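Local coordinates for protein lectin 2 (Agrocybe aegerita, PDB 4TQJ) that probably acts as a carbohydrate-binding beta-propeller lectin that recognises N-acetylglucosamine at the non-reducing ends of glycans, at residues I11-G23 with V343-F356. The protein carries 1 engineered substitution. Sequence-based numbering, arbitrary orientation.
Sequences IPVASRGFADIVG and VDLTGDGCADIIGF
Gly17 N donates to Asp344 OD2 at 2.9 Å and 161°, the central polar link between loop 14-19 and the turn after strand 339-343. Gly349 N reaches Asp344 OD2 from the opposite face of the carboxylate, 2.8 Å away, while OD1 accepts from Thr346 N and closes an Asx turn. The Asp344 carboxylate lies between its own turn and the incoming loop because chi1 (-168°) turns CG opposite the backbone N. Two backbone bonds continue the join: Ala19 N to Asp344 O is nearly straight, whereas Gly347 N to Gly17 O is more bent (137°). Waters bridge Ala14 O to Asp344 N and O.

Glycines let side chains lie close. Gly347 CA sits over the Phe18 ring face, 4.0 Å from the centroid, a CH-pi contact, and Gly347 O lies over the centre of the Arg16 guanidinium, 3.2 Å from CZ. That stacked carbonyl makes no hydrogen bond to Arg16, whose NH2 bonds instead to Asn91 O of the second subunit.

Apolar contacts follow: Ala19 CB meets Val343 CG2, and Ile21 CG2 approaches Phe356 CZ at 3.8 Å, joining neighbouring blades of the seven-bladed propeller.

Three backbone N-H groups on one buried carboxylate would favour its ionised form; two come from its own turn and hold it in place, and the third, Gly17 N, ties the loop entering the blade of strand 20-25 to that turn, beside the subunit interface.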
ATOM      1  N   ILE A  11      13.806  -7.882  -9.420  1.00 13.24           N
ATOM      2  CA  ILE A  11      12.947  -7.037  -8.588  1.00 11.92           C
ATOM      3  C   ILE A  11      12.546  -7.772  -7.315  1.00 13.30           C
ATOM      4  O   ILE A  11      11.751  -8.720  -7.362  1.00 14.15           O
ATOM      5  CB  ILE A  11      11.650  -6.645  -9.323  1.00 14.32           C
ATOM      6  CG1 ILE A  11      11.968  -5.926 -10.633  1.00 13.77           C
ATOM      7  CG2 ILE A  11      10.788  -5.762  -8.428  1.00 15.78           C
ATOM      8  CD1 ILE A  11      10.758  -5.673 -11.492  1.00 14.06           C
ATOM      9  N   PRO A  12      13.098  -7.348  -6.175  1.00 14.50           N
ATOM     10  CA  PRO A  12      12.745  -7.972  -4.899  1.00 17.10           C
ATOM     11  C   PRO A  12      11.270  -7.731  -4.601  1.00 19.48           C
ATOM     12  O   PRO A  12      10.754  -6.651  -4.884  1.00 17.21           O
ATOM     13  CB  PRO A  12      13.619  -7.224  -3.883  1.00 21.60           C
ATOM     14  CG  PRO A  12      14.689  -6.586  -4.685  1.00 19.41           C
ATOM     15  CD  PRO A  12      14.037  -6.229  -5.991  1.00 16.74           C
ATOM     16  N   VAL A  13      10.603  -8.749  -4.075  1.00 18.12           N
ATOM     17  CA  VAL A  13       9.217  -8.650  -3.683  1.00 16.39           C
ATOM     18  C   VAL A  13       9.173  -8.989  -2.200  1.00 19.87           C
ATOM     19  O   VAL A  13       9.829  -9.929  -1.754  1.00 17.76           O
ATOM     20  CB  VAL A  13       8.350  -9.638  -4.479  1.00 19.49           C
ATOM     21  CG1 VAL A  13       6.919  -9.600  -3.984  1.00 16.87           C
ATOM     22  CG2 VAL A  13       8.428  -9.334  -5.986  1.00 16.46           C
ATOM     23  N   ALA A  14       8.421  -8.219  -1.427  1.00 15.77           N
ATOM     24  CA  ALA A  14       8.401  -8.421   0.018  1.00 17.15           C
ATOM     25  C   ALA A  14       7.846  -9.815   0.346  1.00 15.65           C
ATOM     26  O   ALA A  14       6.876 -10.261  -0.274  1.00 12.17           O
ATOM     27  CB  ALA A  14       7.573  -7.347   0.675  1.00 15.11           C
ATOM     28  N   SER A  15       8.477 -10.503   1.296  1.00 13.07           N
ATOM     29  CA  SER A  15       8.025 -11.825   1.717  1.00 12.84           C
ATOM     30  C   SER A  15       6.677 -11.761   2.447  1.00 15.02           C
ATOM     31  O   SER A  15       5.932 -12.741   2.499  1.00 14.90           O
ATOM     32  CB  SER A  15       9.087 -12.520   2.579  1.00 16.55           C
ATOM     33  OG  SER A  15       9.035 -12.091   3.929  1.00 18.42           O
ATOM     34  N   ARG A  16       6.361 -10.595   2.995  1.00 15.17           N
ATOM     35  CA  ARG A  16       5.079 -10.383   3.651  1.00 15.03           C
ATOM     36  C   ARG A  16       4.491  -9.107   3.070  1.00 17.03           C
ATOM     37  O   ARG A  16       5.021  -8.024   3.290  1.00 15.17           O
ATOM     38  CB  ARG A  16       5.268 -10.270   5.168  1.00 16.18           C
ATOM     39  CG  ARG A  16       3.963 -10.229   5.963  1.00 16.78           C
ATOM     40  CD  ARG A  16       4.186 -10.257   7.482  1.00 20.99           C
ATOM     41  NE  ARG A  16       2.937  -9.930   8.163  1.00 22.00           N
ATOM     42  CZ  ARG A  16       2.145 -10.813   8.759  1.00 23.90           C
ATOM     43  NH1 ARG A  16       2.496 -12.093   8.805  1.00 23.00           N
ATOM     44  NH2 ARG A  16       1.006 -10.411   9.318  1.00 21.09           N
ATOM     45  N   GLY A  17       3.421  -9.248   2.291  1.00 15.10           N
ATOM     46  CA  GLY A  17       2.789  -8.113   1.651  1.00 13.54           C
ATOM     47  C   GLY A  17       1.749  -8.480   0.597  1.00 15.35           C
ATOM     48  O   GLY A  17       1.300  -9.628   0.486  1.00 14.63           O
ATOM     49  N   PHE A  18       1.356  -7.489  -0.191  1.00 14.91           N
ATOM     50  CA  PHE A  18       0.338  -7.707  -1.199  1.00 11.88           C
ATOM     51  C   PHE A  18       0.932  -7.381  -2.553  1.00 15.08           C
ATOM     52  O   PHE A  18       0.810  -6.257  -3.043  1.00 11.79           O
ATOM     53  CB  PHE A  18      -0.893  -6.855  -0.908  1.00 14.31           C
ATOM     54  CG  PHE A  18      -1.395  -6.985   0.504  1.00 15.72           C
ATOM     55  CD1 PHE A  18      -2.477  -7.804   0.800  1.00 18.80           C
ATOM     56  CD2 PHE A  18      -0.785  -6.299   1.534  1.00 16.95           C
ATOM     57  CE1 PHE A  18      -2.937  -7.937   2.095  1.00 16.47           C
ATOM     58  CE2 PHE A  18      -1.244  -6.425   2.837  1.00 23.17           C
ATOM     59  CZ  PHE A  18      -2.318  -7.248   3.116  1.00 18.27           C
ATOM     60  N   ALA A  19       1.610  -8.358  -3.157  1.00 10.85           N
ATOM     61  CA  ALA A  19       2.284  -8.077  -4.421  1.00 13.00           C
ATOM     62  C   ALA A  19       1.329  -7.564  -5.501  1.00 11.13           C
ATOM     63  O   ALA A  19       0.221  -8.076  -5.665  1.00 12.93           O
ATOM     64  CB  ALA A  19       3.074  -9.313  -4.929  1.00 10.42           C
ATOM     65  N   ASP A  20       1.778  -6.555  -6.246  1.00 10.92           N
ATOM     66  CA  ASP A  20       1.043  -6.059  -7.409  1.00 11.50           C
ATOM     67  C   ASP A  20       1.601  -6.625  -8.717  1.00 11.84           C
ATOM     68  O   ASP A  20       2.738  -7.066  -8.768  1.00 14.19           O
ATOM     69  CB  ASP A  20       1.128  -4.522  -7.468  1.00 15.31           C
ATOM     70  CG  ASP A  20       0.726  -3.863  -6.169  1.00 13.13           C
ATOM     71  OD1 ASP A  20      -0.466  -3.919  -5.818  1.00 15.00           O
ATOM     72  OD2 ASP A  20       1.611  -3.298  -5.488  1.00 19.64           O
ATOM     73  N   ILE A  21       0.803  -6.596  -9.780  1.00 14.78           N
ATOM     74  CA  ILE A  21       1.268  -7.028 -11.100  1.00 14.31           C
ATOM     75  C   ILE A  21       1.708  -5.808 -11.874  1.00 14.79           C
ATOM     76  O   ILE A  21       0.977  -4.825 -11.943  1.00 15.09           O
ATOM     77  CB  ILE A  21       0.150  -7.670 -11.925  1.00 14.48           C
ATOM     78  CG1 ILE A  21      -0.434  -8.878 -11.192  1.00 16.25           C
ATOM     79  CG2 ILE A  21       0.668  -8.082 -13.312  1.00 15.61           C
ATOM     80  CD1 ILE A  21      -1.676  -9.403 -11.846  1.00 16.64           C
ATOM     81  N   VAL A  22       2.901  -5.859 -12.446  1.00 11.69           N
ATOM     82  CA  VAL A  22       3.336  -4.797 -13.346  1.00 12.70           C
ATOM     83  C   VAL A  22       3.670  -5.438 -14.683  1.00 21.44           C
ATOM     84  O   VAL A  22       4.538  -6.312 -14.766  1.00 19.75           O
ATOM     85  CB  VAL A  22       4.524  -4.007 -12.773  1.00 17.33           C
ATOM     86  CG1 VAL A  22       5.098  -3.041 -13.806  1.00 19.57           C
ATOM     87  CG2 VAL A  22       4.102  -3.270 -11.502  1.00 15.57           C
ATOM     88  N   GLY A  23       2.940  -5.040 -15.717  1.00 16.19           N
ATOM     89  CA  GLY A  23       3.150  -5.586 -17.036  1.00 17.48           C
ATOM     90  C   GLY A  23       3.639  -4.538 -18.014  1.00 20.48           C
ATOM     91  O   GLY A  23       3.042  -3.463 -18.132  1.00 21.80           O
ATOM     92  N   VAL A 343       4.689 -15.684  -4.651  1.00 10.59           N
ATOM     93  CA  VAL A 343       4.784 -14.426  -3.901  1.00 10.67           C
ATOM     94  C   VAL A 343       3.596 -14.266  -2.954  1.00 11.87           C
ATOM     95  O   VAL A 343       2.535 -14.798  -3.204  1.00 12.14           O
ATOM     96  CB  VAL A 343       4.815 -13.182  -4.845  1.00 12.11           C
ATOM     97  CG1 VAL A 343       6.101 -13.128  -5.675  1.00 11.48           C
ATOM     98  CG2 VAL A 343       3.589 -13.140  -5.731  1.00 11.42           C
ATOM     99  N   ASP A 344       3.774 -13.513  -1.877  1.00 12.43           N
ATOM    100  CA  ASP A 344       2.677 -13.245  -0.961  1.00 11.63           C
ATOM    101  C   ASP A 344       1.739 -12.232  -1.611  1.00 11.81           C
ATOM    102  O   ASP A 344       2.153 -11.129  -1.984  1.00 11.98           O
ATOM    103  CB  ASP A 344       3.211 -12.707   0.374  1.00 10.31           C
ATOM    104  CG  ASP A 344       2.160 -12.687   1.466  1.00 15.32           C
ATOM    105  OD1 ASP A 344       1.120 -13.366   1.295  1.00 11.05           O
ATOM    106  OD2 ASP A 344       2.380 -11.992   2.502  1.00 11.87           O
ATOM    107  N   LEU A 345       0.484 -12.626  -1.768  1.00 12.17           N
ATOM    108  CA  LEU A 345      -0.547 -11.736  -2.286  1.00 12.81           C
ATOM    109  C   LEU A 345      -1.478 -11.257  -1.176  1.00 14.10           C
ATOM    110  O   LEU A 345      -2.343 -10.400  -1.415  1.00 13.53           O
ATOM    111  CB  LEU A 345      -1.383 -12.455  -3.338  1.00 10.94           C
ATOM    112  CG  LEU A 345      -0.648 -12.914  -4.584  1.00 12.50           C
ATOM    113  CD1 LEU A 345      -1.545 -13.862  -5.415  1.00 11.78           C
ATOM    114  CD2 LEU A 345      -0.222 -11.695  -5.377  1.00 13.45           C
ATOM    115  N   THR A 346      -1.312 -11.810   0.028  1.00 11.56           N
ATOM    116  CA  THR A 346      -2.345 -11.669   1.062  1.00 15.69           C
ATOM    117  C   THR A 346      -1.881 -11.153   2.424  1.00 15.63           C
ATOM    118  O   THR A 346      -2.662 -11.142   3.371  1.00 16.02           O
ATOM    119  CB  THR A 346      -3.066 -13.007   1.312  1.00 17.22           C
ATOM    120  OG1 THR A 346      -2.177 -13.896   2.003  1.00 14.31           O
ATOM    121  CG2 THR A 346      -3.508 -13.625   0.008  1.00 15.20           C
ATOM    122  N   GLY A 347      -0.616 -10.759   2.536  1.00 15.94           N
ATOM    123  CA  GLY A 347      -0.118 -10.143   3.754  1.00 12.81           C
ATOM    124  C   GLY A 347       0.179 -11.032   4.951  1.00 17.30           C
ATOM    125  O   GLY A 347       0.435 -10.518   6.048  1.00 16.35           O
ATOM    126  N   ASP A 348       0.150 -12.353   4.776  1.00 14.98           N
ATOM    127  CA  ASP A 348       0.437 -13.235   5.899  1.00 17.03           C
ATOM    128  C   ASP A 348       1.878 -13.786   5.899  1.00 16.33           C
ATOM    129  O   ASP A 348       2.222 -14.603   6.738  1.00 15.92           O
ATOM    130  CB  ASP A 348      -0.592 -14.371   5.984  1.00 14.59           C
ATOM    131  CG  ASP A 348      -0.409 -15.412   4.888  1.00 16.84           C
ATOM    132  OD1 ASP A 348       0.289 -15.113   3.896  1.00 17.32           O
ATOM    133  OD2 ASP A 348      -0.968 -16.521   5.017  1.00 17.38           O
ATOM    134  N   GLY A 349       2.718 -13.334   4.969  1.00 13.91           N
ATOM    135  CA  GLY A 349       4.103 -13.804   4.902  1.00 14.24           C
ATOM    136  C   GLY A 349       4.282 -15.228   4.378  1.00 15.44           C
ATOM    137  O   GLY A 349       5.386 -15.782   4.394  1.00 15.23           O
ATOM    138  N   CYS A 350       3.194 -15.826   3.909  1.00 13.64           N
ATOM    139  CA  CYS A 350       3.248 -17.170   3.344  1.00 15.21           C
ATOM    140  C   CYS A 350       2.931 -17.082   1.857  1.00 13.90           C
ATOM    141  O   CYS A 350       1.841 -16.653   1.475  1.00 11.56           O
ATOM    142  CB  CYS A 350       2.257 -18.088   4.064  1.00 16.36           C
ATOM    143  SG  CYS A 350       2.523 -18.109   5.845  1.00 16.82           S
ATOM    144  N   ALA A 351       3.897 -17.451   1.018  1.00 15.37           N
ATOM    145  CA  ALA A 351       3.789 -17.145  -0.407  1.00 11.97           C
ATOM    146  C   ALA A 351       2.646 -17.870  -1.093  1.00 14.25           C
ATOM    147  O   ALA A 351       2.387 -19.047  -0.845  1.00 12.83           O
ATOM    148  CB  ALA A 351       5.102 -17.381  -1.136  1.00 12.28           C
ATOM    149  N   ASP A 352       1.969 -17.152  -1.979  1.00 11.60           N
ATOM    150  CA  ASP A 352       0.872 -17.726  -2.713  1.00 12.40           C
ATOM    151  C   ASP A 352       1.354 -18.014  -4.123  1.00 15.51           C
ATOM    152  O   ASP A 352       2.503 -17.693  -4.483  1.00 12.30           O
ATOM    153  CB  ASP A 352      -0.310 -16.749  -2.712  1.00 15.33           C
ATOM    154  CG  ASP A 352      -0.631 -16.253  -1.318  1.00 12.76           C
ATOM    155  OD1 ASP A 352      -1.077 -17.084  -0.505  1.00 15.60           O
ATOM    156  OD2 ASP A 352      -0.403 -15.057  -1.009  1.00 13.68           O
ATOM    157  N   ILE A 353       0.485 -18.616  -4.924  1.00 11.67           N
ATOM    158  CA  ILE A 353       0.865 -18.986  -6.274  1.00 13.51           C
ATOM    159  C   ILE A 353      -0.081 -18.356  -7.269  1.00 15.16           C
ATOM    160  O   ILE A 353      -1.302 -18.483  -7.143  1.00 18.75           O
ATOM    161  CB  ILE A 353       0.902 -20.519  -6.450  1.00 14.93           C
ATOM    162  CG1 ILE A 353       2.189 -21.081  -5.834  1.00 14.32           C
ATOM    163  CG2 ILE A 353       0.791 -20.891  -7.928  1.00 14.22           C
ATOM    164  CD1 ILE A 353       2.098 -22.534  -5.424  1.00 16.25           C
ATOM    165  N   ILE A 354       0.485 -17.655  -8.245  1.00 15.13           N
ATOM    166  CA  ILE A 354      -0.315 -17.049  -9.297  1.00 14.11           C
ATOM    167  C   ILE A 354       0.299 -17.402 -10.644  1.00 15.88           C
ATOM    168  O   ILE A 354       1.521 -17.416 -10.802  1.00 13.05           O
ATOM    169  CB  ILE A 354      -0.441 -15.516  -9.138  1.00 19.28           C
ATOM    170  CG1 ILE A 354      -1.228 -14.912 -10.315  1.00 24.14           C
ATOM    171  CG2 ILE A 354       0.930 -14.875  -9.062  1.00 16.47           C
ATOM    172  CD1 ILE A 354      -1.573 -13.427 -10.138  1.00 25.10           C
ATOM    173  N   GLY A 355      -0.556 -17.714 -11.607  1.00 15.86           N
ATOM    174  CA  GLY A 355      -0.092 -18.136 -12.916  1.00 16.52           C
ATOM    175  C   GLY A 355      -0.849 -17.427 -14.013  1.00 16.63           C
ATOM    176  O   GLY A 355      -2.078 -17.435 -14.010  1.00 18.29           O
ATOM    177  N   PHE A 356      -0.118 -16.798 -14.932  1.00 13.88           N
ATOM    178  CA  PHE A 356      -0.722 -16.171 -16.098  1.00 16.37           C
ATOM    179  C   PHE A 356      -0.819 -17.233 -17.188  1.00 17.87           C
ATOM    180  O   PHE A 356       0.173 -17.538 -17.847  1.00 19.86           O
ATOM    181  CB  PHE A 356       0.124 -14.993 -16.599  1.00 16.29           C
ATOM    182  CG  PHE A 356       0.305 -13.872 -15.581  1.00 15.63           C
ATOM    183  CD1 PHE A 356      -0.372 -13.879 -14.374  1.00 20.04           C
ATOM    184  CD2 PHE A 356       1.169 -12.822 -15.845  1.00 19.47           C
ATOM    185  CE1 PHE A 356      -0.192 -12.844 -13.444  1.00 19.28           C
ATOM    186  CE2 PHE A 356       1.361 -11.799 -14.922  1.00 22.97           C
ATOM    187  CZ  PHE A 356       0.677 -11.815 -13.718  1.00 21.34           C
TER
HETATM  188  O   HOH W   1       4.433  -9.142  -1.110  1.00 12.57           O
HETATM  189  O   HOH W   2       6.460 -12.677  -1.563  1.00 13.28           O
HETATM  190  O   HOH W   3       7.499 -14.176   5.088  1.00 15.11           O